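PDB 4U60: structural protein VP1 from Trichodysplasia spinulosa-associated polyomavirus, which forms the jelly-roll coat protein subunit of the viral capsid, assembles as pentamers and binds sialylated glycans such as the GM1 oligosaccharide. Local coordinates for residues C[23-28]-C[240-245]; C[34-39]-C[65-70]; C[131-136]-C[223-228]; C[151-154]-C[158-161]; C[215-220]-C[248-253]. All coordinates share one frame; numbering follows the deposited sequence.

Interaction 1. Residues C[23-28]-C[240-245]; sequences TTIELY and DGLYVS
Leu-27, Leu-242 and Val-244 carry this contact, with Ile-25 as the fourth member. It lies inside the jelly-roll sandwich. Strand 12-29 is the B strand of the BIDG sheet and strand 241-254 is the H strand of the CHEF sheet. The two backbones stay far apart, with 9.0 Å between the CA atoms of Ile-25 and Leu-242. Side chains alone bridge the gap, and all four that meet are aliphatic.

Leu-27 reaches across with one methyl branch. Its CD2 meets CG2 of Val-244 at 4.3 Å. Val-244 also packs on Phe-269 and Ile-271 of strand 260-279, which lies next to strand 12-29 in the sheet. Ile-73 of strand 69-74 packs on both Ile-25 and Leu-27 and extends the same core.

Leu-242 has its CG opposite the backbone N (chi1 174°), which carries the CD2 methyl out to Ile-25. The two side chains pass in opposite senses, and one methyl meets the base of the isoleucine and not its CD1 end: Leu-242 CD2 lies 4.1 Å from each of CB, CG1 and CG2 of Ile-25.

Interaction 2. Residues C[34-39]-C[65-70]; sequences GQNDES and IPTYST
Asn-36 and Thr-67 face each other across a single water molecule. Asn-36 sits in the long loop after strand 12-29, the BC loop of the jelly roll. Thr-67 lies where the chain leaves that loop and approaches strand 69-74.

The side chain of Asn-36 can be followed outward. Its CB is directed toward residues 65-70. The chi1 of -57° then sets the carboxamide carbon CG beside the backbone N, and CG splits into two polar ends with different tasks. OD1 turns back into its own loop and accepts the N-H of Gly-34 at 3.0 Å. ND2 points outward and gives a hydrogen to the water at 3.1 Å. The direct gap from ND2 to Thr-67 OG1 is 4.2 Å, too long for a bond, and the water fills it. The water accepts from Thr-67 OG1 at 2.7 Å and donates to the carbonyl O of Ile-65 at 3.0 Å.

Gly-34 passes close by, with CA 4.1 Å from Ile-65 O. Its backbone angles (phi 148°) suit a residue without CB.

Farther along, Gln-35 and Asp-37 are clasped by two bonds: NE2 of Gln-35 to O of Asp-37 at 2.7 Å, and N of Asp-37 to OE1 of Gln-35. Asp-37 OD1 also accepts the N of Ser-39, an Asx turn.

The Ile-65 side chain is about 8 Å from a bound sialic acid and packs on His-109 of a neighbouring subunit. The chemistry is polar and water-mediated, so the two chain sections are joined through solvent hydrogen bonds and not by direct ones.

Interaction 3. Residues C[131-136]-C[223-228]; sequences HMFAVG and VTTVLL
Val-135 and Leu-227 form the apolar part of this contact. The CG1 methyl of Val-135 meets CD1 of Leu-227 at 3.9 Å, and the same CD1 lies 4.1 Å from CB of Val-135. The two side chains cross at about a right angle. With CG1 opposite the backbone N (chi1 -178°), the valine presents this methyl to the leucine. Leu-227 has more surface buried here than any other residue of the two segments, although its backbone is already outside the short strand 225-226. The CA atoms of Val-135 and Leu-227 are 8.1 Å apart, so the meeting is one of side chains alone.

The second kind of contact is looser and mixed. CZ of Phe-133 comes to 4.5 Å from OG1 of Thr-225. The hydroxyl approaches the ring obliquely, and this is no more than van der Waals packing at long range. The Phe-133 ring has a stronger partner in Tyr-204 of strand 201-208, on which it is stacked.

Tyr-204 also touches Thr-225 and Leu-227, so it links both pairs from the side of strand 201-208. Strand 129-136 is the E strand of the CHEF sheet, hydrogen-bonded to strand 201-208 and to strand 241-254. Strand 225-226 pairs instead with strand 86-99 of the BIDG sheet. The contact therefore spans the sandwich, with Phe-269 and Ile-271 of strand 260-279 adjoining Phe-133 and Val-135.

Interaction 4. Residues C[151-154]-C[158-161]; sequences TDYS and KLVV
The ring of Tyr-153 is the centre of this contact, and Val-161 lies over one of its faces. CG1 of Val-161 stands 4.0 Å from the ring centroid, 23° off the ring normal, which makes a CH-pi contact. The methyl is shifted toward the rim, where Val-161 CG1 is 3.7 Å from Tyr-153 CD2. Val-161 CG2 rests at the root of the ring, 4.0 Å from both CB and CD2 of Tyr-153.

The opposite face of the ring is taken by CG2 of Thr-151, from its own segment. The ring thus sits between two methyl groups. Leu-159 comes in at about a right angle to the tyrosine, and its CD1 touches Tyr-153 CD1 at 4.1 Å. The far end of the tyrosine is fixed too, by a hydrogen bond between its OH and Glu-189.

Asp-152 closes an Asx turn beside the ring. Its OD1 accepts the N of Ser-154 at 2.9 Å and the OG of Ser-154 at 2.7 Å.

Asp-152 also bonds through its backbone to Asp-58 of the glycan pocket. Here the long EF loop folds back on itself round a tyrosine beside the glycan site, with the Tyr-153 side chain about 9 Å from a bound sialic acid.

Interaction 5. Residues C[215-220]-C[248-253]; sequences PVLQFT and DIVGFL
The flat group here is the Val-250 peptide, and the puckered ring of Pro-215 meets the outer end of its carbonyl. Pro-215 CG and CB lie 3.3 Å and 3.7 Å from Val-250 O. The carbonyl points almost straight at CG, so the ring covers the outer end of the oxygen. Pro-215 also packs against Gly-210 of a neighbouring subunit, and Asn-129 of strand 129-136 touches it as well.

Leu-217 and Val-250 make the second meeting. CG1 of Val-250 faces both methyls of Leu-217 from one side, 3.8 Å from CD1 and 4.1 Å from CD2. The side chains cross at about a right angle. In the valine, CG1 lies beside the backbone N (chi1 -66°) and faces the leucine. The His-131 ring also touches both residues, while its ND1 bonds to Asp-248.

Gly-251 follows with backbone angles that leave no room for a CB beside the preceding carbonyl. The contact is buried throughout. Strand 216-220 does not pair with strand 241-254. It forms an antiparallel ladder with a strand of a neighbouring subunit, as the G strand does in polyomavirus VP1 pentamers.

The proline carbons add only van der Waals cover to Val-250 O. The contact thus joins an aliphatic pair to a close carbon-to-oxygen approach, and the carbonyl's polar partner, a weak one, is Asn-129 ND2.

Interactions 1, 3 and 5 follow the jelly-roll body. Interaction 4 sits in a long loop; interaction 2 joins a loop to strand 69-74. Strand 241-254 serves interactions 1 and 5, whose centres are 23 Å apart. Strand 129-136 lies beside it, joining interaction 3 to both through Ala-134 and Ser-245 and through His-131 and Asp-248. Interaction 2 reaches interaction 1 through Thr-70 and Ser-245, and interaction 4 through Thr-67 and Leu-159. Along the chain, interactions 2, 3 and 4 are nested inside interaction 1, and 4 also inside 3, while interaction 5 crosses both 1 and 3. The core is thus linked to loops near the bound sialic acids and, through 215-220, to the next subunit.

Interaction 1. Residues C[23-28]-C[240-245]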
# COMPACT_ATOMS: atom_id res chain seq x y z
N THR C 23 -16.11 -12.09 -31.54
CA THR C 23 -15.62 -10.91 -32.21
C THR C 23 -14.94 -10.05 -31.16
O THR C 23 -15.16 -10.23 -29.97
CB THR C 23 -16.75 -10.14 -32.93
OG1 THR C 23 -16.17 -9.25 -33.90
CG2 THR C 23 -17.63 -9.34 -31.96
N THR C 24 -14.11 -9.13 -31.60
CA THR C 24 -13.44 -8.23 -30.69
C THR C 24 -13.66 -6.81 -31.16
O THR C 24 -13.77 -6.55 -32.37
CB THR C 24 -11.93 -8.51 -30.61
OG1 THR C 24 -11.35 -8.28 -31.89
CG2 THR C 24 -11.67 -9.95 -30.20
N ILE C 25 -13.73 -5.90 -30.20
CA ILE C 25 -13.87 -4.49 -30.49
C ILE C 25 -12.70 -3.80 -29.81
O ILE C 25 -12.44 -4.00 -28.62
CB ILE C 25 -15.19 -3.94 -29.89
CG1 ILE C 25 -16.39 -4.51 -30.65
CG2 ILE C 25 -15.20 -2.41 -29.88
CD1 ILE C 25 -16.48 -4.10 -32.10
N GLU C 26 -12.00 -2.97 -30.57
CA GLU C 26 -10.90 -2.20 -30.06
C GLU C 26 -11.22 -0.73 -30.27
O GLU C 26 -11.68 -0.33 -31.34
CB GLU C 26 -9.65 -2.63 -30.81
CG GLU C 26 -8.38 -1.99 -30.35
CD GLU C 26 -7.19 -2.51 -31.15
OE1 GLU C 26 -6.25 -3.03 -30.53
OE2 GLU C 26 -7.20 -2.41 -32.39
N LEU C 27 -10.99 0.08 -29.25
CA LEU C 27 -11.20 1.51 -29.36
C LEU C 27 -10.40 2.24 -28.32
O LEU C 27 -9.88 1.63 -27.39
CB LEU C 27 -12.67 1.87 -29.19
CG LEU C 27 -13.21 1.77 -27.76
CD1 LEU C 27 -14.30 2.78 -27.46
CD2 LEU C 27 -13.75 0.35 -27.53
N TYR C 28 -10.29 3.55 -28.49
CA TYR C 28 -9.78 4.41 -27.43
C TYR C 28 -10.76 5.57 -27.26
O TYR C 28 -11.53 5.91 -28.18
CB TYR C 28 -8.35 4.92 -27.74
CG TYR C 28 -8.29 5.79 -28.98
CD1 TYR C 28 -8.51 7.16 -28.92
CD2 TYR C 28 -8.07 5.23 -30.23
CE1 TYR C 28 -8.49 7.95 -30.07
CE2 TYR C 28 -8.06 6.00 -31.38
CZ TYR C 28 -8.28 7.37 -31.30
OH TYR C 28 -8.27 8.12 -32.46
N ASP C 240 -27.64 -4.44 -30.53
CA ASP C 240 -26.27 -4.57 -31.05
C ASP C 240 -25.41 -3.33 -30.81
O ASP C 240 -24.59 -2.96 -31.65
CB ASP C 240 -26.32 -4.91 -32.55
CG ASP C 240 -27.10 -6.17 -32.83
OD1 ASP C 240 -27.16 -7.06 -31.94
OD2 ASP C 240 -27.70 -6.28 -33.94
N GLY C 241 -25.53 -2.73 -29.62
CA GLY C 241 -24.69 -1.59 -29.24
C GLY C 241 -23.88 -1.95 -28.02
O GLY C 241 -24.43 -2.50 -27.06
N LEU C 242 -22.60 -1.63 -28.05
CA LEU C 242 -21.69 -1.81 -26.91
C LEU C 242 -21.37 -0.44 -26.38
O LEU C 242 -20.96 0.45 -27.13
CB LEU C 242 -20.42 -2.49 -27.39
CG LEU C 242 -19.27 -2.65 -26.39
CD1 LEU C 242 -19.70 -3.53 -25.24
CD2 LEU C 242 -18.06 -3.22 -27.12
N TYR C 243 -21.49 -0.27 -25.07
CA TYR C 243 -21.31 1.03 -24.45
C TYR C 243 -20.07 1.02 -23.57
O TYR C 243 -19.95 0.18 -22.67
CB TYR C 243 -22.58 1.38 -23.66
CG TYR C 243 -23.82 1.41 -24.54
CD1 TYR C 243 -24.40 0.25 -25.02
CD2 TYR C 243 -24.39 2.62 -24.89
CE1 TYR C 243 -25.52 0.29 -25.82
CE2 TYR C 243 -25.51 2.67 -25.69
CZ TYR C 243 -26.07 1.50 -26.14
OH TYR C 243 -27.19 1.59 -26.92
N VAL C 244 -19.18 1.98 -23.83
CA VAL C 244 -17.91 2.09 -23.13
C VAL C 244 -17.80 3.51 -22.59
O VAL C 244 -18.04 4.47 -23.33
CB VAL C 244 -16.74 1.79 -24.08
CG1 VAL C 244 -15.42 1.86 -23.34
CG2 VAL C 244 -16.93 0.41 -24.71
N SER C 245 -17.40 3.62 -21.32
CA SER C 245 -17.34 4.93 -20.68
C SER C 245 -16.13 5.00 -19.78
O SER C 245 -15.72 3.97 -19.25
CB SER C 245 -18.60 5.18 -19.85
OG SER C 245 -19.79 4.95 -20.61

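Interaction 2. Residues C[34-39]-C[65-70]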
# COMPACT_ATOMS: atom_id res chain seq x y z
N GLY C 34 -12.26 19.52 -20.24
CA GLY C 34 -12.87 20.84 -20.34
C GLY C 34 -12.58 21.51 -21.66
O GLY C 34 -13.46 22.13 -22.26
N GLN C 35 -11.33 21.45 -22.10
CA GLN C 35 -10.97 21.87 -23.44
C GLN C 35 -10.92 20.58 -24.25
O GLN C 35 -9.93 19.83 -24.23
CB GLN C 35 -9.65 22.61 -23.41
CG GLN C 35 -9.30 23.43 -24.64
CD GLN C 35 -9.71 22.79 -25.94
OE1 GLN C 35 -10.89 22.87 -26.37
NE2 GLN C 35 -8.74 22.18 -26.62
N ASN C 36 -12.02 20.31 -24.94
CA ASN C 36 -12.25 19.01 -25.58
C ASN C 36 -12.15 19.06 -27.09
O ASN C 36 -12.46 18.06 -27.76
CB ASN C 36 -13.62 18.48 -25.13
CG ASN C 36 -13.71 18.37 -23.62
OD1 ASN C 36 -12.68 18.25 -22.94
ND2 ASN C 36 -14.91 18.42 -23.09
N ASP C 37 -11.67 20.19 -27.61
CA ASP C 37 -11.45 20.41 -29.04
C ASP C 37 -10.00 20.09 -29.36
O ASP C 37 -9.09 20.83 -28.99
CB ASP C 37 -11.78 21.88 -29.40
CG ASP C 37 -11.72 22.17 -30.88
OD1 ASP C 37 -11.05 21.44 -31.63
OD2 ASP C 37 -12.36 23.17 -31.28
N GLU C 38 -9.81 18.99 -30.07
CA GLU C 38 -8.47 18.52 -30.40
C GLU C 38 -7.65 19.47 -31.27
O GLU C 38 -6.46 19.22 -31.49
CB GLU C 38 -8.55 17.12 -31.03
CG GLU C 38 -9.05 17.01 -32.46
CD GLU C 38 -8.91 15.57 -32.96
OE1 GLU C 38 -7.86 15.21 -33.56
OE2 GLU C 38 -9.82 14.79 -32.70
N SER C 39 -8.27 20.54 -31.78
CA SER C 39 -7.54 21.51 -32.58
C SER C 39 -7.03 22.68 -31.76
O SER C 39 -6.27 23.52 -32.29
CB SER C 39 -8.42 22.04 -33.74
OG SER C 39 -9.42 22.94 -33.25
N ILE C 65 -14.56 22.13 -15.96
CA ILE C 65 -14.96 20.94 -15.25
C ILE C 65 -14.91 19.67 -16.14
O ILE C 65 -15.39 19.65 -17.27
CB ILE C 65 -16.26 21.06 -14.47
CG1 ILE C 65 -17.37 21.16 -15.45
CG2 ILE C 65 -16.26 22.17 -13.40
CD1 ILE C 65 -17.96 19.81 -15.67
N PRO C 66 -14.29 18.62 -15.61
CA PRO C 66 -14.21 17.35 -16.31
C PRO C 66 -15.56 16.65 -16.49
O PRO C 66 -16.42 16.74 -15.61
CB PRO C 66 -13.29 16.53 -15.41
CG PRO C 66 -12.42 17.55 -14.75
CD PRO C 66 -13.29 18.74 -14.54
N THR C 67 -15.70 15.94 -17.61
CA THR C 67 -16.90 15.18 -17.91
C THR C 67 -16.52 13.75 -18.28
O THR C 67 -15.34 13.45 -18.50
CB THR C 67 -17.70 15.81 -19.07
OG1 THR C 67 -16.83 16.05 -20.18
CG2 THR C 67 -18.32 17.12 -18.63
N TYR C 68 -17.50 12.87 -18.29
CA TYR C 68 -17.26 11.48 -18.73
C TYR C 68 -17.02 11.39 -20.22
O TYR C 68 -17.66 12.09 -21.04
CB TYR C 68 -18.41 10.57 -18.34
CG TYR C 68 -18.57 10.38 -16.84
CD1 TYR C 68 -17.69 9.56 -16.15
CD2 TYR C 68 -19.53 11.06 -16.12
CE1 TYR C 68 -17.82 9.36 -14.79
CE2 TYR C 68 -19.66 10.90 -14.76
CZ TYR C 68 -18.78 10.05 -14.09
OH TYR C 68 -18.88 9.87 -12.72
N SER C 69 -16.07 10.54 -20.60
CA SER C 69 -15.96 10.09 -21.97
C SER C 69 -16.90 8.92 -22.18
O SER C 69 -17.06 8.08 -21.30
CB SER C 69 -14.53 9.64 -22.25
OG SER C 69 -13.61 10.70 -22.04
N THR C 70 -17.48 8.81 -23.36
CA THR C 70 -18.34 7.68 -23.66
C THR C 70 -18.52 7.50 -25.17
O THR C 70 -18.41 8.44 -25.96
CB THR C 70 -19.72 7.81 -22.97
OG1 THR C 70 -20.40 6.54 -22.97
CG2 THR C 70 -20.59 8.85 -23.64
O HOH W 1 -15.55 18.46 -20.06

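Interaction 3. Residues C[131-136]-C[223-228]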
# COMPACT_ATOMS: atom_id res chain seq x y z
N HIS C 131 -10.10 7.64 -11.62
CA HIS C 131 -10.04 6.66 -12.71
C HIS C 131 -11.23 5.76 -12.65
O HIS C 131 -11.45 5.10 -11.64
CB HIS C 131 -8.75 5.83 -12.64
CG HIS C 131 -7.54 6.69 -12.71
ND1 HIS C 131 -7.07 7.18 -13.90
CD2 HIS C 131 -6.78 7.25 -11.74
CE1 HIS C 131 -6.05 7.98 -13.67
NE2 HIS C 131 -5.85 8.04 -12.37
N MET C 132 -12.00 5.76 -13.73
CA MET C 132 -13.08 4.81 -13.80
C MET C 132 -13.32 4.39 -15.23
O MET C 132 -12.97 5.09 -16.19
CB MET C 132 -14.34 5.37 -13.16
CG MET C 132 -14.99 6.47 -13.95
SD MET C 132 -16.08 5.90 -15.29
CE MET C 132 -17.47 5.15 -14.45
N PHE C 133 -13.82 3.17 -15.38
CA PHE C 133 -14.28 2.74 -16.68
C PHE C 133 -15.50 1.84 -16.48
O PHE C 133 -15.74 1.30 -15.40
CB PHE C 133 -13.20 2.04 -17.52
CG PHE C 133 -12.81 0.68 -17.03
CD1 PHE C 133 -11.84 0.53 -16.05
CD2 PHE C 133 -13.42 -0.45 -17.54
CE1 PHE C 133 -11.46 -0.72 -15.59
CE2 PHE C 133 -13.04 -1.71 -17.06
CZ PHE C 133 -12.07 -1.83 -16.09
N ALA C 134 -16.29 1.75 -17.54
CA ALA C 134 -17.48 0.93 -17.53
C ALA C 134 -17.68 0.35 -18.92
O ALA C 134 -17.40 1.00 -19.94
CB ALA C 134 -18.69 1.74 -17.13
N VAL C 135 -18.10 -0.90 -18.95
CA VAL C 135 -18.47 -1.60 -20.20
C VAL C 135 -19.84 -2.22 -19.98
O VAL C 135 -20.06 -2.93 -18.99
CB VAL C 135 -17.44 -2.69 -20.58
CG1 VAL C 135 -17.83 -3.38 -21.90
CG2 VAL C 135 -16.04 -2.12 -20.68
N GLY C 136 -20.77 -1.94 -20.89
CA GLY C 136 -22.12 -2.48 -20.77
C GLY C 136 -22.85 -2.62 -22.08
O GLY C 136 -22.36 -2.23 -23.14
N VAL C 223 -3.10 -7.64 -18.68
CA VAL C 223 -4.19 -7.85 -17.70
C VAL C 223 -5.56 -7.87 -18.37
O VAL C 223 -5.93 -6.94 -19.10
CB VAL C 223 -4.17 -6.75 -16.61
CG1 VAL C 223 -5.37 -6.89 -15.68
CG2 VAL C 223 -2.88 -6.80 -15.80
N THR C 224 -6.31 -8.94 -18.11
CA THR C 224 -7.66 -9.14 -18.66
C THR C 224 -8.66 -9.01 -17.50
O THR C 224 -8.49 -9.65 -16.46
CB THR C 224 -7.76 -10.51 -19.32
OG1 THR C 224 -6.89 -10.54 -20.47
CG2 THR C 224 -9.20 -10.79 -19.80
N THR C 225 -9.67 -8.17 -17.67
CA THR C 225 -10.73 -8.01 -16.68
C THR C 225 -11.95 -8.81 -17.16
O THR C 225 -12.46 -8.55 -18.23
CB THR C 225 -11.12 -6.54 -16.55
OG1 THR C 225 -9.96 -5.75 -16.20
CG2 THR C 225 -12.21 -6.37 -15.52
N VAL C 226 -12.37 -9.80 -16.38
CA VAL C 226 -13.52 -10.62 -16.71
C VAL C 226 -14.80 -9.83 -16.43
O VAL C 226 -14.96 -9.27 -15.35
CB VAL C 226 -13.49 -11.93 -15.89
CG1 VAL C 226 -14.76 -12.75 -16.12
CG2 VAL C 226 -12.25 -12.76 -16.24
N LEU C 227 -15.67 -9.76 -17.43
CA LEU C 227 -16.94 -9.03 -17.34
C LEU C 227 -18.14 -9.93 -17.00
O LEU C 227 -19.26 -9.44 -16.81
CB LEU C 227 -17.20 -8.25 -18.64
CG LEU C 227 -16.17 -7.17 -18.98
CD1 LEU C 227 -16.39 -6.70 -20.41
CD2 LEU C 227 -16.26 -6.00 -18.02
N LEU C 228 -17.92 -11.23 -16.96
CA LEU C 228 -18.97 -12.17 -16.57
C LEU C 228 -19.39 -11.94 -15.11
O LEU C 228 -18.56 -11.68 -14.25
CB LEU C 228 -18.47 -13.60 -16.74
CG LEU C 228 -18.02 -13.99 -18.15
CD1 LEU C 228 -17.71 -15.48 -18.19
CD2 LEU C 228 -19.06 -13.65 -19.21

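Interaction 4. Residues C[151-154]-C[158-161]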
# COMPACT_ATOMS: atom_id res chain seq x y z
N THR C 151 -24.74 24.58 -7.08
CA THR C 151 -23.84 24.80 -8.22
C THR C 151 -24.64 25.19 -9.47
O THR C 151 -25.60 24.51 -9.83
CB THR C 151 -22.99 23.57 -8.54
OG1 THR C 151 -22.42 23.05 -7.33
CG2 THR C 151 -21.86 23.94 -9.50
N ASP C 152 -24.19 26.27 -10.11
CA ASP C 152 -24.86 26.87 -11.27
C ASP C 152 -24.01 26.55 -12.49
O ASP C 152 -22.89 27.04 -12.62
CB ASP C 152 -24.93 28.38 -11.02
CG ASP C 152 -25.47 29.17 -12.20
OD1 ASP C 152 -25.81 28.62 -13.27
OD2 ASP C 152 -25.52 30.41 -12.05
N TYR C 153 -24.54 25.69 -13.36
CA TYR C 153 -23.84 25.23 -14.56
C TYR C 153 -24.16 26.05 -15.81
O TYR C 153 -23.77 25.67 -16.94
CB TYR C 153 -24.19 23.75 -14.81
CG TYR C 153 -23.70 22.85 -13.70
CD1 TYR C 153 -22.35 22.53 -13.58
CD2 TYR C 153 -24.57 22.34 -12.75
CE1 TYR C 153 -21.89 21.72 -12.55
CE2 TYR C 153 -24.12 21.52 -11.72
CZ TYR C 153 -22.77 21.21 -11.61
OH TYR C 153 -22.31 20.41 -10.58
N SER C 154 -24.82 27.20 -15.64
CA SER C 154 -25.30 27.96 -16.80
C SER C 154 -24.24 28.69 -17.63
O SER C 154 -24.58 29.25 -18.68
CB SER C 154 -26.40 28.93 -16.37
OG SER C 154 -25.89 29.97 -15.58
N LYS C 158 -23.99 23.35 -22.83
CA LYS C 158 -23.79 22.05 -23.44
C LYS C 158 -23.63 20.94 -22.41
O LYS C 158 -23.59 19.76 -22.77
CB LYS C 158 -22.58 22.08 -24.36
CG LYS C 158 -22.72 23.01 -25.55
CD LYS C 158 -21.49 22.89 -26.43
N LEU C 159 -23.53 21.29 -21.14
CA LEU C 159 -23.49 20.28 -20.09
C LEU C 159 -24.88 19.70 -19.90
O LEU C 159 -25.86 20.37 -20.20
CB LEU C 159 -22.99 20.87 -18.78
CG LEU C 159 -21.60 21.50 -18.79
CD1 LEU C 159 -21.27 22.15 -17.47
CD2 LEU C 159 -20.54 20.46 -19.16
N VAL C 160 -24.97 18.46 -19.45
CA VAL C 160 -26.24 17.85 -19.12
C VAL C 160 -26.34 17.75 -17.60
O VAL C 160 -25.56 17.03 -16.96
CB VAL C 160 -26.41 16.47 -19.75
CG1 VAL C 160 -27.74 15.86 -19.37
CG2 VAL C 160 -26.25 16.58 -21.27
N VAL C 161 -27.27 18.51 -17.04
CA VAL C 161 -27.44 18.59 -15.59
C VAL C 161 -28.92 18.72 -15.32
O VAL C 161 -29.68 19.01 -16.26
CB VAL C 161 -26.66 19.79 -14.99
CG1 VAL C 161 -25.18 19.62 -15.20
CG2 VAL C 161 -27.15 21.10 -15.56

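Interaction 5. Residues C[215-220]-C[248-253]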
# COMPACT_ATOMS: atom_id res chain seq x y z
N PRO C 215 0.64 11.18 -8.15
CA PRO C 215 -0.07 10.20 -8.95
C PRO C 215 0.61 8.85 -8.91
O PRO C 215 1.84 8.78 -8.99
CB PRO C 215 -0.03 10.80 -10.38
CG PRO C 215 0.25 12.25 -10.15
CD PRO C 215 1.15 12.30 -8.96
N VAL C 216 -0.17 7.79 -8.72
CA VAL C 216 0.35 6.42 -8.74
C VAL C 216 -0.38 5.69 -9.85
O VAL C 216 -1.60 5.49 -9.75
CB VAL C 216 0.16 5.73 -7.38
CG1 VAL C 216 0.65 4.29 -7.47
CG2 VAL C 216 0.92 6.48 -6.29
N LEU C 217 0.33 5.34 -10.91
CA LEU C 217 -0.27 4.85 -12.13
C LEU C 217 0.48 3.63 -12.63
O LEU C 217 1.70 3.50 -12.39
CB LEU C 217 -0.27 5.95 -13.22
CG LEU C 217 -1.02 7.25 -12.90
CD1 LEU C 217 -0.62 8.40 -13.82
CD2 LEU C 217 -2.51 7.06 -13.00
N GLN C 218 -0.25 2.73 -13.28
CA GLN C 218 0.37 1.55 -13.89
C GLN C 218 -0.12 1.40 -15.33
O GLN C 218 -1.19 1.88 -15.66
CB GLN C 218 0.02 0.27 -13.12
CG GLN C 218 0.35 0.31 -11.65
CD GLN C 218 -0.77 0.93 -10.81
OE1 GLN C 218 -1.94 0.99 -11.24
NE2 GLN C 218 -0.42 1.39 -9.60
N PHE C 219 0.67 0.74 -16.16
CA PHE C 219 0.30 0.42 -17.52
C PHE C 219 0.91 -0.91 -17.95
O PHE C 219 2.09 -1.17 -17.75
CB PHE C 219 0.64 1.57 -18.49
CG PHE C 219 2.08 1.97 -18.51
CD1 PHE C 219 2.59 2.84 -17.54
CD2 PHE C 219 2.94 1.54 -19.51
CE1 PHE C 219 3.93 3.22 -17.56
CE2 PHE C 219 4.27 1.92 -19.53
CZ PHE C 219 4.75 2.77 -18.56
N THR C 220 0.09 -1.76 -18.54
CA THR C 220 0.57 -3.04 -19.03
C THR C 220 -0.42 -3.57 -20.07
O THR C 220 -1.61 -3.25 -20.02
CB THR C 220 0.75 -4.09 -17.89
OG1 THR C 220 1.26 -5.32 -18.40
CG2 THR C 220 -0.58 -4.39 -17.17
N ASP C 248 -10.30 9.57 -16.69
CA ASP C 248 -8.96 9.38 -16.12
C ASP C 248 -8.25 10.70 -15.87
O ASP C 248 -7.51 11.21 -16.70
CB ASP C 248 -8.13 8.47 -17.04
CG ASP C 248 -8.65 7.06 -17.06
OD1 ASP C 248 -8.36 6.32 -16.07
OD2 ASP C 248 -9.38 6.69 -18.02
N ILE C 249 -8.47 11.24 -14.68
CA ILE C 249 -7.80 12.47 -14.24
C ILE C 249 -6.51 12.07 -13.54
O ILE C 249 -6.54 11.21 -12.64
CB ILE C 249 -8.69 13.21 -13.24
CG1 ILE C 249 -9.97 13.68 -13.95
CG2 ILE C 249 -7.93 14.35 -12.57
CD1 ILE C 249 -11.07 14.15 -13.02
N VAL C 250 -5.40 12.66 -13.93
CA VAL C 250 -4.09 12.27 -13.36
C VAL C 250 -3.45 13.35 -12.51
O VAL C 250 -2.38 13.13 -11.95
CB VAL C 250 -3.11 11.78 -14.44
CG1 VAL C 250 -3.59 10.47 -15.05
CG2 VAL C 250 -2.92 12.84 -15.52
N GLY C 251 -4.13 14.48 -12.36
CA GLY C 251 -3.66 15.55 -11.50
C GLY C 251 -3.92 16.92 -12.10
O GLY C 251 -4.75 17.08 -13.03
N PHE C 252 -3.20 17.90 -11.58
CA PHE C 252 -3.25 19.30 -12.04
C PHE C 252 -1.89 19.75 -12.54
O PHE C 252 -0.84 19.44 -11.95
CB PHE C 252 -3.68 20.21 -10.89
CG PHE C 252 -5.09 19.96 -10.44
CD1 PHE C 252 -6.16 20.50 -11.12
CD2 PHE C 252 -5.35 19.16 -9.34
CE1 PHE C 252 -7.46 20.26 -10.72
CE2 PHE C 252 -6.66 18.90 -8.95
CZ PHE C 252 -7.71 19.46 -9.65
N LEU C 253 -1.92 20.55 -13.60
CA LEU C 253 -0.78 21.31 -14.05
C LEU C 253 -0.80 22.66 -13.33
O LEU C 253 -1.83 23.33 -13.32
CB LEU C 253 -0.87 21.54 -15.54
CG LEU C 253 0.32 22.27 -16.17
CD1 LEU C 253 1.50 21.33 -16.33
CD2 LEU C 253 -0.09 22.86 -17.52